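Local coordinates for anthrone oxidase-like protein (Streptomyces ambofaciens, PDB 5F9P) that acts as an oxygenase that cleaves a carbon-carbon bond, opening ring B oxidatively in atypical angucycline biosynthesis, at residues A5-L10 and N98-T103; T11-F16 and G56-I61; I34-T39 and V223-S228; E137-L142 and V160-R165. One frame throughout, in Å; residues are numbered along the deposited sequence.

Interaction 1: residues A5-L10 and N98-T103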
loop_
_atom_site.group_PDB
_atom_site.type_symbol
_atom_site.label_atom_id
_atom_site.label_comp_id
_atom_site.label_asym_id
_atom_site.label_seq_id
_atom_site.Cartn_x
_atom_site.Cartn_y
_atom_site.Cartn_z
ATOM N N ALA A 5 -13.063 4.287 -4.595
ATOM C CA ALA A 5 -13.397 5.268 -3.564
ATOM C C ALA A 5 -14.721 4.967 -2.847
ATOM O O ALA A 5 -14.941 5.426 -1.725
ATOM C CB ALA A 5 -13.417 6.671 -4.153
ATOM N N GLU A 6 -15.598 4.196 -3.488
ATOM C CA GLU A 6 -16.874 3.829 -2.868
ATOM C C GLU A 6 -16.762 2.625 -1.932
ATOM O O GLU A 6 -17.741 2.234 -1.294
ATOM C CB GLU A 6 -17.948 3.574 -3.925
ATOM C CG GLU A 6 -18.214 4.759 -4.830
ATOM C CD GLU A 6 -17.232 4.836 -5.982
ATOM O OE1 GLU A 6 -16.637 3.792 -6.339
ATOM O OE2 GLU A 6 -17.057 5.944 -6.533
ATOM N N ASP A 7 -15.569 2.042 -1.853
ATOM C CA ASP A 7 -15.324 0.938 -0.927
ATOM C C ASP A 7 -15.834 1.290 0.461
ATOM O O ASP A 7 -15.496 2.343 0.996
ATOM C CB ASP A 7 -13.820 0.610 -0.846
ATOM C CG ASP A 7 -13.314 -0.162 -2.065
ATOM O OD1 ASP A 7 -14.156 -0.559 -2.904
ATOM O OD2 ASP A 7 -12.075 -0.384 -2.167
ATOM N N LYS A 8 -16.639 0.410 1.048
ATOM C CA LYS A 8 -17.148 0.635 2.395
ATOM C C LYS A 8 -16.413 -0.231 3.414
ATOM O O LYS A 8 -16.607 -0.091 4.619
ATOM C CB LYS A 8 -18.653 0.371 2.461
ATOM C CG LYS A 8 -19.505 1.461 1.814
ATOM C CD LYS A 8 -20.955 1.447 2.326
ATOM C CE LYS A 8 -21.681 0.152 1.971
ATOM N NZ LYS A 8 -23.106 0.121 2.436
ATOM N N HIS A 9 -15.562 -1.124 2.919
ATOM C CA HIS A 9 -14.781 -1.993 3.778
ATOM C C HIS A 9 -13.479 -1.309 4.228
ATOM O O HIS A 9 -13.176 -0.183 3.827
ATOM C CB HIS A 9 -14.475 -3.293 3.039
ATOM C CG HIS A 9 -13.804 -3.077 1.721
ATOM N ND1 HIS A 9 -14.499 -3.038 0.533
ATOM C CD2 HIS A 9 -12.505 -2.853 1.408
ATOM C CE1 HIS A 9 -13.653 -2.819 -0.460
ATOM N NE2 HIS A 9 -12.436 -2.707 0.045
ATOM N N LEU A 10 -12.719 -2.007 5.062
ATOM C CA LEU A 10 -11.493 -1.483 5.635
ATOM C C LEU A 10 -10.299 -1.875 4.772
ATOM O O LEU A 10 -10.156 -3.044 4.377
ATOM C CB LEU A 10 -11.330 -2.031 7.057
ATOM C CG LEU A 10 -10.089 -1.618 7.834
ATOM C CD1 LEU A 10 -10.133 -0.126 8.135
ATOM C CD2 LEU A 10 -9.977 -2.426 9.111
ATOM N N ASN A 98 -6.896 1.899 6.979
ATOM C CA ASN A 98 -7.200 3.052 6.148
ATOM C C ASN A 98 -8.573 2.987 5.529
ATOM O O ASN A 98 -9.191 1.924 5.450
ATOM C CB ASN A 98 -6.210 3.132 4.977
ATOM C CG ASN A 98 -4.798 2.841 5.396
ATOM O OD1 ASN A 98 -4.057 3.744 5.785
ATOM N ND2 ASN A 98 -4.418 1.569 5.343
ATOM N N GLU A 99 -9.031 4.134 5.049
ATOM C CA GLU A 99 -10.155 4.170 4.133
ATOM C C GLU A 99 -9.660 4.793 2.837
ATOM O O GLU A 99 -8.689 5.554 2.832
ATOM C CB GLU A 99 -11.328 4.953 4.718
ATOM C CG GLU A 99 -11.087 6.426 4.877
ATOM C CD GLU A 99 -12.232 7.118 5.622
ATOM O OE1 GLU A 99 -12.217 8.363 5.717
ATOM O OE2 GLU A 99 -13.143 6.413 6.117
ATOM N N VAL A 100 -10.301 4.437 1.734
ATOM C CA VAL A 100 -9.896 4.950 0.440
ATOM C C VAL A 100 -10.460 6.353 0.297
ATOM O O VAL A 100 -11.659 6.551 0.454
ATOM C CB VAL A 100 -10.410 4.047 -0.701
ATOM C CG1 VAL A 100 -10.095 4.680 -2.065
ATOM C CG2 VAL A 100 -9.790 2.657 -0.585
ATOM N N ALA A 101 -9.602 7.335 0.035
ATOM C CA ALA A 101 -10.078 8.710 -0.048
ATOM C C ALA A 101 -10.317 9.129 -1.500
ATOM O O ALA A 101 -11.199 9.935 -1.795
ATOM C CB ALA A 101 -9.098 9.674 0.645
ATOM N N HIS A 102 -9.529 8.581 -2.410
ATOM C CA HIS A 102 -9.560 9.048 -3.781
ATOM C C HIS A 102 -8.924 8.023 -4.718
ATOM O O HIS A 102 -7.953 7.359 -4.346
ATOM C CB HIS A 102 -8.800 10.381 -3.865
ATOM C CG HIS A 102 -8.908 11.059 -5.193
ATOM N ND1 HIS A 102 -9.958 11.888 -5.521
ATOM C CD2 HIS A 102 -8.092 11.037 -6.274
ATOM C CE1 HIS A 102 -9.780 12.352 -6.747
ATOM N NE2 HIS A 102 -8.652 11.855 -7.222
ATOM N N THR A 103 -9.485 7.894 -5.916
ATOM C CA THR A 103 -8.848 7.132 -6.986
ATOM C C THR A 103 -8.788 7.956 -8.269
ATOM O O THR A 103 -9.633 8.820 -8.530
ATOM C CB THR A 103 -9.559 5.785 -7.282
ATOM O OG1 THR A 103 -10.866 6.026 -7.831
ATOM C CG2 THR A 103 -9.679 4.967 -6.019
HETATM O O HOH W 1 -13.101 3.308 1.865
#
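Val-100 and Ala-5 meet where the loop 5-10 passes over the strand 98-103, and the two methyl groups of the valine divide the work. With chi1 at 174°, CG1 lies anti to the backbone N and comes up beneath the main chain of the loop, 3.7 Å from Ala-5 CA. CG2, on the other branch, turns to Asp-7, whose OD2 passes it obliquely at 4.1 Å. The carboxylate finds its polar partner elsewhere, since OD1 is hydrogen-bonded to the hydroxyl of Ser-4.

Three residues further along the strand, Thr-103 sends its methyl group the same way, CG2 standing 3.7 Å from Ala-5 N. Its hydroxyl sits between the backbone N and the carbonyl carbon and is hydrogen-bonded to the carbonyl of Gly-111. At the other end of the loop Leu-10 reaches back with CD1, 3.5 Å from Asn-98 O, while Asn-98, whose CB is directed away from the loop, uses its amide ND2 to donate to Thr-11 O.

No direct hydrogen bond joins the two segments. A water fills the role instead, donating a hydrogen bond to Asp-7 O at 2.7 Å and accepting one from Val-100 N at 3.0 Å, so two backbone groups that never meet are linked through one molecule. Ala-101 and His-102 both face Val-160 on the next strand, a classic beta bulge. The whole is an example of a strand of a closed antiparallel barrel, 92-105, overlaid by the loop that leads into its neighbour 10-17, as befits the dimeric alpha-beta barrel clan to which this protein belongs.

Interaction 2: residues T11-F16 and G56-I61; sequences TVLNLF and GTLNFI
Two neighbouring antiparallel strands of the beta-barrel meet here, with Val-12, Asn-14 and Phe-16 in hydrogen-bonded pairs opposite Ile-61, Asn-59 and Thr-57. Each pair exchanges two backbone bonds, that from Val-12 N to Ile-61 O being 2.7 Å long, and the short strand axes run at 170° to each other. In the non-hydrogen-bonded positions between them, Leu-13 CA lies 3.2 Å from Asn-59 O in a CA-H...O contact.

Leu-13, Leu-15, Leu-58 and Phe-60 share one face. The Phe-60 ring, with CG anti to its backbone N (chi1 -168°), lies beside Leu-13 and points the same way. Leu-13 CD1 sits over one face of the ring in a CH-pi contact, 4.1 Å from the centroid and displaced toward the rim. Leu-58 CD1 packs against Leu-13 CB at 3.9 Å. This face looks into the barrel, where Phe-60 also meets the ring of Tyr-177 and both leucines, Leu-15 and Leu-58, touch Tyr-221.

The opposite face is turned toward helix 21-37, with Leu-27 touching both Phe-16 and Thr-57. Here Thr-57 OG1 approaches Phe-16 CD2 obliquely at 3.3 Å, a buried hydroxyl for which the model offers no hydrogen-bond partner. Farther along, the side chain of Ile-61 crosses that of Asn-14, its CD1 coming to 3.4 Å from ND2.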
loop_
_atom_site.group_PDB
_atom_site.type_symbol
_atom_site.label_atom_id
_atom_site.label_comp_id
_atom_site.label_asym_id
_atom_site.label_seq_id
_atom_site.Cartn_x
_atom_site.Cartn_y
_atom_site.Cartn_z
ATOM N N THR A 11 -9.448 -0.902 4.460
ATOM C CA THR A 11 -8.244 -1.185 3.694
ATOM C C THR A 11 -7.025 -1.229 4.608
ATOM O O THR A 11 -6.655 -0.228 5.223
ATOM C CB THR A 11 -8.030 -0.165 2.555
ATOM O OG1 THR A 11 -9.108 -0.271 1.618
ATOM C CG2 THR A 11 -6.726 -0.460 1.836
ATOM N N VAL A 12 -6.396 -2.394 4.685
ATOM C CA VAL A 12 -5.283 -2.596 5.593
ATOM C C VAL A 12 -3.980 -2.773 4.814
ATOM O O VAL A 12 -3.886 -3.631 3.928
ATOM C CB VAL A 12 -5.527 -3.820 6.516
ATOM C CG1 VAL A 12 -4.287 -4.144 7.336
ATOM C CG2 VAL A 12 -6.720 -3.556 7.438
ATOM N N LEU A 13 -2.990 -1.939 5.127
ATOM C CA LEU A 13 -1.654 -2.089 4.556
ATOM C C LEU A 13 -0.642 -2.463 5.622
ATOM O O LEU A 13 -0.412 -1.715 6.574
ATOM C CB LEU A 13 -1.211 -0.828 3.820
ATOM C CG LEU A 13 -1.804 -0.647 2.417
ATOM C CD1 LEU A 13 -3.333 -0.632 2.439
ATOM C CD2 LEU A 13 -1.273 0.618 1.791
ATOM N N ASN A 14 -0.061 -3.649 5.469
ATOM C CA ASN A 14 0.989 -4.122 6.356
ATOM C C ASN A 14 2.342 -3.868 5.698
ATOM O O ASN A 14 2.675 -4.462 4.669
ATOM C CB ASN A 14 0.818 -5.606 6.666
ATOM C CG ASN A 14 -0.470 -5.909 7.407
ATOM O OD1 ASN A 14 -1.120 -5.014 7.934
ATOM N ND2 ASN A 14 -0.825 -7.188 7.477
ATOM N N LEU A 15 3.099 -2.958 6.296
ATOM C CA LEU A 15 4.363 -2.497 5.750
ATOM C C LEU A 15 5.527 -3.036 6.571
ATOM O O LEU A 15 5.580 -2.850 7.787
ATOM C CB LEU A 15 4.389 -0.966 5.763
ATOM C CG LEU A 15 5.723 -0.310 5.389
ATOM C CD1 LEU A 15 6.081 -0.639 3.942
ATOM C CD2 LEU A 15 5.646 1.194 5.615
ATOM N N PHE A 16 6.455 -3.710 5.898
ATOM C CA PHE A 16 7.609 -4.299 6.552
ATOM C C PHE A 16 8.900 -3.799 5.895
ATOM O O PHE A 16 9.005 -3.764 4.667
ATOM C CB PHE A 16 7.550 -5.819 6.429
ATOM C CG PHE A 16 6.266 -6.424 6.926
ATOM C CD1 PHE A 16 6.091 -6.694 8.273
ATOM C CD2 PHE A 16 5.245 -6.739 6.045
ATOM C CE1 PHE A 16 4.916 -7.246 8.739
ATOM C CE2 PHE A 16 4.070 -7.308 6.498
ATOM C CZ PHE A 16 3.904 -7.562 7.852
ATOM N N GLY A 56 12.221 -4.723 1.704
ATOM C CA GLY A 56 11.035 -4.723 2.530
ATOM C C GLY A 56 9.900 -5.290 1.713
ATOM O O GLY A 56 10.100 -5.634 0.557
ATOM N N THR A 57 8.717 -5.374 2.313
ATOM C CA THR A 57 7.533 -5.876 1.633
ATOM C C THR A 57 6.302 -5.077 2.058
ATOM O O THR A 57 6.343 -4.301 3.012
ATOM C CB THR A 57 7.261 -7.355 1.992
ATOM O OG1 THR A 57 7.085 -7.467 3.409
ATOM C CG2 THR A 57 8.415 -8.234 1.558
ATOM N N LEU A 58 5.198 -5.303 1.357
ATOM C CA LEU A 58 3.945 -4.627 1.654
ATOM C C LEU A 58 2.799 -5.558 1.306
ATOM O O LEU A 58 2.769 -6.126 0.217
ATOM C CB LEU A 58 3.825 -3.324 0.846
ATOM C CG LEU A 58 2.481 -2.588 0.898
ATOM C CD1 LEU A 58 2.229 -2.007 2.279
ATOM C CD2 LEU A 58 2.410 -1.489 -0.169
ATOM N N ASN A 59 1.866 -5.721 2.245
ATOM C CA ASN A 59 0.617 -6.420 1.969
ATOM C C ASN A 59 -0.539 -5.427 1.915
ATOM O O ASN A 59 -0.785 -4.685 2.874
ATOM C CB ASN A 59 0.346 -7.488 3.036
ATOM C CG ASN A 59 -0.351 -8.706 2.470
ATOM O OD1 ASN A 59 -0.955 -8.635 1.409
ATOM N ND2 ASN A 59 -0.247 -9.844 3.169
ATOM N N PHE A 60 -1.235 -5.407 0.786
ATOM C CA PHE A 60 -2.422 -4.579 0.611
ATOM C C PHE A 60 -3.630 -5.492 0.807
ATOM O O PHE A 60 -3.891 -6.362 -0.030
ATOM C CB PHE A 60 -2.418 -3.992 -0.796
ATOM C CG PHE A 60 -3.433 -2.894 -1.028
ATOM C CD1 PHE A 60 -4.797 -3.166 -1.022
ATOM C CD2 PHE A 60 -3.013 -1.598 -1.314
ATOM C CE1 PHE A 60 -5.724 -2.161 -1.270
ATOM C CE2 PHE A 60 -3.935 -0.581 -1.566
ATOM C CZ PHE A 60 -5.290 -0.863 -1.545
ATOM N N ILE A 61 -4.344 -5.298 1.917
ATOM C CA ILE A 61 -5.358 -6.248 2.395
ATOM C C ILE A 61 -6.741 -5.618 2.537
ATOM O O ILE A 61 -6.879 -4.515 3.080
ATOM C CB ILE A 61 -4.959 -6.843 3.761
ATOM C CG1 ILE A 61 -3.535 -7.421 3.689
ATOM C CG2 ILE A 61 -5.972 -7.906 4.221
ATOM C CD1 ILE A 61 -3.000 -7.942 5.024
#

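Interaction 3: residues I34-T39 and V223-S228; sequences IVDAAT and VVHTRS
Arg-227 drives an extended side chain against the helical segment around Val-35, and its NH1 is gripped by two backbone carbonyls. CG is anti to the backbone N (chi1 -168°) and the chain stays stretched out to NE, which carries the guanidinium across to the turn that follows. NH1 donates to Val-35 O at 2.9 Å and to Ala-38 O at 3.0 Å; the second bond is the straighter at 163°, lies close to the guanidinium plane and meets a lone pair of the carbonyl. Val-35 O serves twice, as it also accepts from Ala-38 N. Asp-36 O sits over one face of the guanidinium without a bond, and NE is taken up by Glu-231 O.

This is how helix 21-37 is fastened at its C-terminal side to barrel strand 217-228, in which Val-224 and His-225 form a classic beta bulge opposite Val-48. The carbonyls there would be expected to favour the positive guanidinium.

Two residues back along the strand, His-225 likewise has CG anti to its backbone N, which brings NE2 to Asp-36 OD1 at 2.8 Å. The oxygen is met on its syn side, with carboxylate and imidazole planes 60° apart. Asp-36 OD2 accepts in turn from Ala-235 N in the C-terminal tail, which is probably vector-derived. Between the two polar grips Val-35 CG1 wedges, 3.4 Å from Arg-227 CB and at the edge of the His-225 ring.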
loop_
_atom_site.group_PDB
_atom_site.type_symbol
_atom_site.label_atom_id
_atom_site.label_comp_id
_atom_site.label_asym_id
_atom_site.label_seq_id
_atom_site.Cartn_x
_atom_site.Cartn_y
_atom_site.Cartn_z
ATOM N N ILE A 34 0.563 -17.249 4.987
ATOM C CA ILE A 34 -0.612 -16.687 5.658
ATOM C C ILE A 34 -1.762 -16.377 4.662
ATOM O O ILE A 34 -2.929 -16.703 4.902
ATOM C CB ILE A 34 -0.215 -15.430 6.478
ATOM C CG1 ILE A 34 0.737 -15.830 7.614
ATOM C CG2 ILE A 34 -1.457 -14.720 7.036
ATOM C CD1 ILE A 34 1.506 -14.658 8.237
ATOM N N VAL A 35 -1.421 -15.767 3.536
ATOM C CA VAL A 35 -2.414 -15.519 2.497
ATOM C C VAL A 35 -3.062 -16.822 2.011
ATOM O O VAL A 35 -4.277 -16.910 1.903
ATOM C CB VAL A 35 -1.794 -14.750 1.292
ATOM C CG1 VAL A 35 -2.751 -14.725 0.094
ATOM C CG2 VAL A 35 -1.398 -13.345 1.713
ATOM N N ASP A 36 -2.244 -17.826 1.727
ATOM C CA ASP A 36 -2.734 -19.058 1.126
ATOM C C ASP A 36 -3.637 -19.841 2.072
ATOM O O ASP A 36 -4.535 -20.559 1.630
ATOM C CB ASP A 36 -1.562 -19.916 0.641
ATOM C CG ASP A 36 -0.846 -19.304 -0.554
ATOM O OD1 ASP A 36 -1.406 -18.368 -1.178
ATOM O OD2 ASP A 36 0.266 -19.772 -0.885
ATOM N N ALA A 37 -3.408 -19.681 3.373
ATOM C CA ALA A 37 -4.228 -20.346 4.389
ATOM C C ALA A 37 -5.382 -19.478 4.900
ATOM O O ALA A 37 -6.217 -19.955 5.659
ATOM C CB ALA A 37 -3.350 -20.807 5.566
ATOM N N ALA A 38 -5.439 -18.219 4.468
ATOM C CA ALA A 38 -6.428 -17.272 4.978
ATOM C C ALA A 38 -7.879 -17.709 4.781
ATOM O O ALA A 38 -8.334 -17.874 3.639
ATOM C CB ALA A 38 -6.214 -15.890 4.356
ATOM N N THR A 39 -8.597 -17.868 5.899
ATOM C CA THR A 39 -10.038 -18.146 5.897
ATOM C C THR A 39 -10.795 -17.290 6.939
ATOM O O THR A 39 -11.940 -17.577 7.276
ATOM C CB THR A 39 -10.330 -19.648 6.169
ATOM O OG1 THR A 39 -9.820 -20.014 7.455
ATOM C CG2 THR A 39 -9.659 -20.526 5.129
ATOM N N VAL A 223 4.286 -6.485 -7.607
ATOM C CA VAL A 223 3.263 -7.327 -6.985
ATOM C C VAL A 223 3.601 -8.765 -7.320
ATOM O O VAL A 223 3.779 -9.088 -8.486
ATOM C CB VAL A 223 1.842 -7.020 -7.484
ATOM C CG1 VAL A 223 0.855 -8.076 -6.940
ATOM C CG2 VAL A 223 1.419 -5.613 -7.067
ATOM N N VAL A 224 3.694 -9.623 -6.307
ATOM C CA VAL A 224 4.152 -10.994 -6.536
ATOM C C VAL A 224 3.120 -12.073 -6.209
ATOM O O VAL A 224 3.314 -13.225 -6.560
ATOM C CB VAL A 224 5.484 -11.298 -5.780
ATOM C CG1 VAL A 224 6.632 -10.398 -6.300
ATOM C CG2 VAL A 224 5.300 -11.142 -4.274
ATOM N N HIS A 225 2.024 -11.706 -5.549
ATOM C CA HIS A 225 1.047 -12.706 -5.123
ATOM C C HIS A 225 -0.242 -12.022 -4.694
ATOM O O HIS A 225 -0.221 -10.995 -4.006
ATOM C CB HIS A 225 1.629 -13.552 -3.975
ATOM C CG HIS A 225 0.860 -14.806 -3.670
ATOM N ND1 HIS A 225 0.997 -15.964 -4.407
ATOM C CD2 HIS A 225 -0.016 -15.099 -2.674
ATOM C CE1 HIS A 225 0.222 -16.906 -3.897
ATOM N NE2 HIS A 225 -0.400 -16.410 -2.840
ATOM N N THR A 226 -1.361 -12.584 -5.123
ATOM C CA THR A 226 -2.674 -12.118 -4.685
ATOM C C THR A 226 -3.634 -13.294 -4.564
ATOM O O THR A 226 -3.549 -14.258 -5.339
ATOM C CB THR A 226 -3.282 -11.109 -5.679
ATOM O OG1 THR A 226 -4.419 -10.477 -5.083
ATOM C CG2 THR A 226 -3.726 -11.814 -6.943
ATOM N N ARG A 227 -4.549 -13.194 -3.598
ATOM C CA ARG A 227 -5.571 -14.200 -3.349
ATOM C C ARG A 227 -6.816 -13.555 -2.733
ATOM O O ARG A 227 -6.687 -12.634 -1.924
ATOM C CB ARG A 227 -5.037 -15.272 -2.388
ATOM C CG ARG A 227 -5.931 -16.490 -2.322
ATOM C CD ARG A 227 -5.459 -17.586 -1.367
ATOM N NE ARG A 227 -6.586 -18.484 -1.134
ATOM C CZ ARG A 227 -7.216 -18.653 0.023
ATOM N NH1 ARG A 227 -6.785 -18.055 1.123
ATOM N NH2 ARG A 227 -8.264 -19.474 0.084
ATOM N N SER A 228 -8.009 -14.039 -3.096
ATOM C CA SER A 228 -9.261 -13.532 -2.514
ATOM C C SER A 228 -9.981 -14.585 -1.681
ATOM O O SER A 228 -9.681 -15.779 -1.787
ATOM C CB SER A 228 -10.213 -13.030 -3.615
ATOM O OG SER A 228 -9.640 -11.953 -4.331
#

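Interaction 4: residues E137-L142 and V160-R165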
loop_
_atom_site.group_PDB
_atom_site.type_symbol
_atom_site.label_atom_id
_atom_site.label_comp_id
_atom_site.label_asym_id
_atom_site.label_seq_id
_atom_site.Cartn_x
_atom_site.Cartn_y
_atom_site.Cartn_z
ATOM N N GLU A 137 -6.020 18.667 4.133
ATOM C CA GLU A 137 -5.265 19.384 3.128
ATOM C C GLU A 137 -4.400 18.401 2.320
ATOM O O GLU A 137 -4.386 18.425 1.086
ATOM C CB GLU A 137 -4.397 20.442 3.817
ATOM C CG GLU A 137 -3.355 21.097 2.927
ATOM C CD GLU A 137 -3.956 22.072 1.933
ATOM O OE1 GLU A 137 -5.206 22.159 1.859
ATOM O OE2 GLU A 137 -3.173 22.758 1.240
ATOM N N ALA A 138 -3.676 17.541 3.025
ATOM C CA ALA A 138 -2.846 16.523 2.386
ATOM C C ALA A 138 -3.661 15.637 1.444
ATOM O O ALA A 138 -3.237 15.340 0.335
ATOM C CB ALA A 138 -2.156 15.664 3.446
ATOM N N LEU A 139 -4.824 15.197 1.913
ATOM C CA LEU A 139 -5.679 14.315 1.133
ATOM C C LEU A 139 -6.172 15.009 -0.129
ATOM O O LEU A 139 -6.193 14.426 -1.212
ATOM C CB LEU A 139 -6.874 13.871 1.979
ATOM C CG LEU A 139 -6.574 12.909 3.128
ATOM C CD1 LEU A 139 -7.815 12.725 4.005
ATOM C CD2 LEU A 139 -6.123 11.568 2.554
ATOM N N ASP A 140 -6.596 16.259 0.018
ATOM C CA ASP A 140 -7.048 17.023 -1.133
ATOM C C ASP A 140 -5.924 17.234 -2.137
ATOM O O ASP A 140 -6.125 17.076 -3.339
ATOM C CB ASP A 140 -7.625 18.367 -0.712
ATOM C CG ASP A 140 -8.336 19.052 -1.848
ATOM O OD1 ASP A 140 -9.443 18.586 -2.213
ATOM O OD2 ASP A 140 -7.789 20.039 -2.386
ATOM N N ALA A 141 -4.740 17.584 -1.642
ATOM C CA ALA A 141 -3.592 17.821 -2.514
ATOM C C ALA A 141 -3.179 16.578 -3.289
ATOM O O ALA A 141 -2.874 16.667 -4.488
ATOM C CB ALA A 141 -2.389 18.362 -1.716
ATOM N N LEU A 142 -3.145 15.434 -2.602
ATOM C CA LEU A 142 -2.663 14.179 -3.209
ATOM C C LEU A 142 -3.656 13.622 -4.207
ATOM O O LEU A 142 -3.262 13.060 -5.222
ATOM C CB LEU A 142 -2.379 13.115 -2.138
ATOM C CG LEU A 142 -1.113 13.288 -1.312
ATOM C CD1 LEU A 142 -1.143 12.360 -0.113
ATOM C CD2 LEU A 142 0.113 13.021 -2.193
ATOM N N VAL A 160 -5.390 7.156 -3.102
ATOM C CA VAL A 160 -5.013 7.934 -1.919
ATOM C C VAL A 160 -5.787 7.395 -0.743
ATOM O O VAL A 160 -7.011 7.326 -0.786
ATOM C CB VAL A 160 -5.323 9.449 -2.088
ATOM C CG1 VAL A 160 -4.951 10.234 -0.825
ATOM C CG2 VAL A 160 -4.595 10.013 -3.312
ATOM N N LEU A 161 -5.081 7.004 0.308
ATOM C CA LEU A 161 -5.734 6.477 1.497
ATOM C C LEU A 161 -5.585 7.416 2.683
ATOM O O LEU A 161 -4.524 8.026 2.890
ATOM C CB LEU A 161 -5.152 5.113 1.868
ATOM C CG LEU A 161 -5.026 4.076 0.750
ATOM C CD1 LEU A 161 -4.317 2.823 1.266
ATOM C CD2 LEU A 161 -6.396 3.724 0.263
ATOM N N LYS A 162 -6.656 7.515 3.466
ATOM C CA LYS A 162 -6.644 8.246 4.728
ATOM C C LYS A 162 -6.385 7.276 5.864
ATOM O O LYS A 162 -7.130 6.313 6.043
ATOM C CB LYS A 162 -7.995 8.922 4.960
ATOM C CG LYS A 162 -8.094 9.646 6.303
ATOM C CD LYS A 162 -9.512 10.166 6.568
ATOM C CE LYS A 162 -9.573 10.930 7.891
ATOM N NZ LYS A 162 -10.942 11.457 8.192
ATOM N N GLY A 163 -5.339 7.533 6.637
ATOM C CA GLY A 163 -5.005 6.683 7.753
ATOM C C GLY A 163 -6.032 6.832 8.860
ATOM O O GLY A 163 -6.336 7.955 9.275
ATOM N N LEU A 164 -6.564 5.699 9.328
ATOM C CA LEU A 164 -7.538 5.663 10.432
ATOM C C LEU A 164 -6.878 5.425 11.791
ATOM O O LEU A 164 -7.178 6.105 12.774
ATOM C CB LEU A 164 -8.587 4.574 10.178
ATOM C CG LEU A 164 -9.475 4.851 8.970
ATOM C CD1 LEU A 164 -10.643 3.873 8.915
ATOM C CD2 LEU A 164 -9.964 6.299 9.016
ATOM N N ARG A 165 -5.972 4.454 11.830
ATOM C CA ARG A 165 -5.264 4.080 13.045
ATOM C C ARG A 165 -4.218 3.051 12.637
ATOM O O ARG A 165 -4.282 2.513 11.534
ATOM C CB ARG A 165 -6.241 3.490 14.069
ATOM C CG ARG A 165 -6.870 2.188 13.631
ATOM C CD ARG A 165 -8.049 1.810 14.523
ATOM N NE ARG A 165 -9.183 2.709 14.338
ATOM C CZ ARG A 165 -10.092 2.587 13.373
ATOM N NH1 ARG A 165 -10.007 1.597 12.490
ATOM N NH2 ARG A 165 -11.084 3.463 13.284
#
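Helix 137-142 and strand 160-165 run nearly antiparallel, their short axes 172° apart in direction and 9.0 Å apart at closest approach, with Leu-142 and Val-160 the nearest pair of residues. No hydrogen bond crosses the gap; it is bridged by aliphatic groups, chiefly from Leu-139 and Val-160.

Leu-139 leans over the strand with CG anti to its carbonyl carbon (chi1 -70°), so that its two methyl groups straddle different strand residues. CD2 meets Val-160 CG1 at 3.8 Å and lies 3.9 Å from Leu-161 O. CD1 instead rests on the hydrocarbon part of Lys-162, 3.9 Å from CG, the leucine and lysine side chains crossing at about a right angle. The lysine is extended throughout, which takes its ammonium group away from the helix and leaves its CB, CG and CD in the contact.

The helix belongs to a beta-alpha-beta crossover: it follows strand 122-130 and precedes strand 155-167, two strands that run parallel to each other with strand 172-180 between them, as in the ferredoxin-like halves of dimeric alpha-beta barrel proteins. Helix 199-211 flanks it, Arg-207 forming salt bridges with Glu-137 and Asp-140.

Leu-142 closes the interface from the last turn. Its CB approaches Val-160 CG2 at 4.0 Å, and the same methyl group also lies 3.8 Å from Leu-142 C, packed against the main chain. The side chain of Leu-142 is in addition about 4 Å from a bound glycerol, probably picked up from the crystallisation liquor.

How the interactions relate
All four contacts are built on one closed antiparallel barrel. Strand 92-105 ties three of them together: Asn-98 N meets Thr-11 O at 2.8 Å, joining interaction 1 to interaction 2, and Ala-101 N meets Val-160 O at 2.7 Å, joining interaction 1 to interaction 4. Inside the barrel Leu-13 CD1 touches Leu-161 CD1 at 3.8 Å, linking interactions 2 and 4 although their centres are about 17 Å apart. Interaction 3 packs lightly behind interaction 2 through Val-35. Its centre lies about 27 Å from that of interaction 4, on the opposite side of the chain's centre, so each helix contact covers a separate part of the sheet. The glycerol lies beside interaction 4.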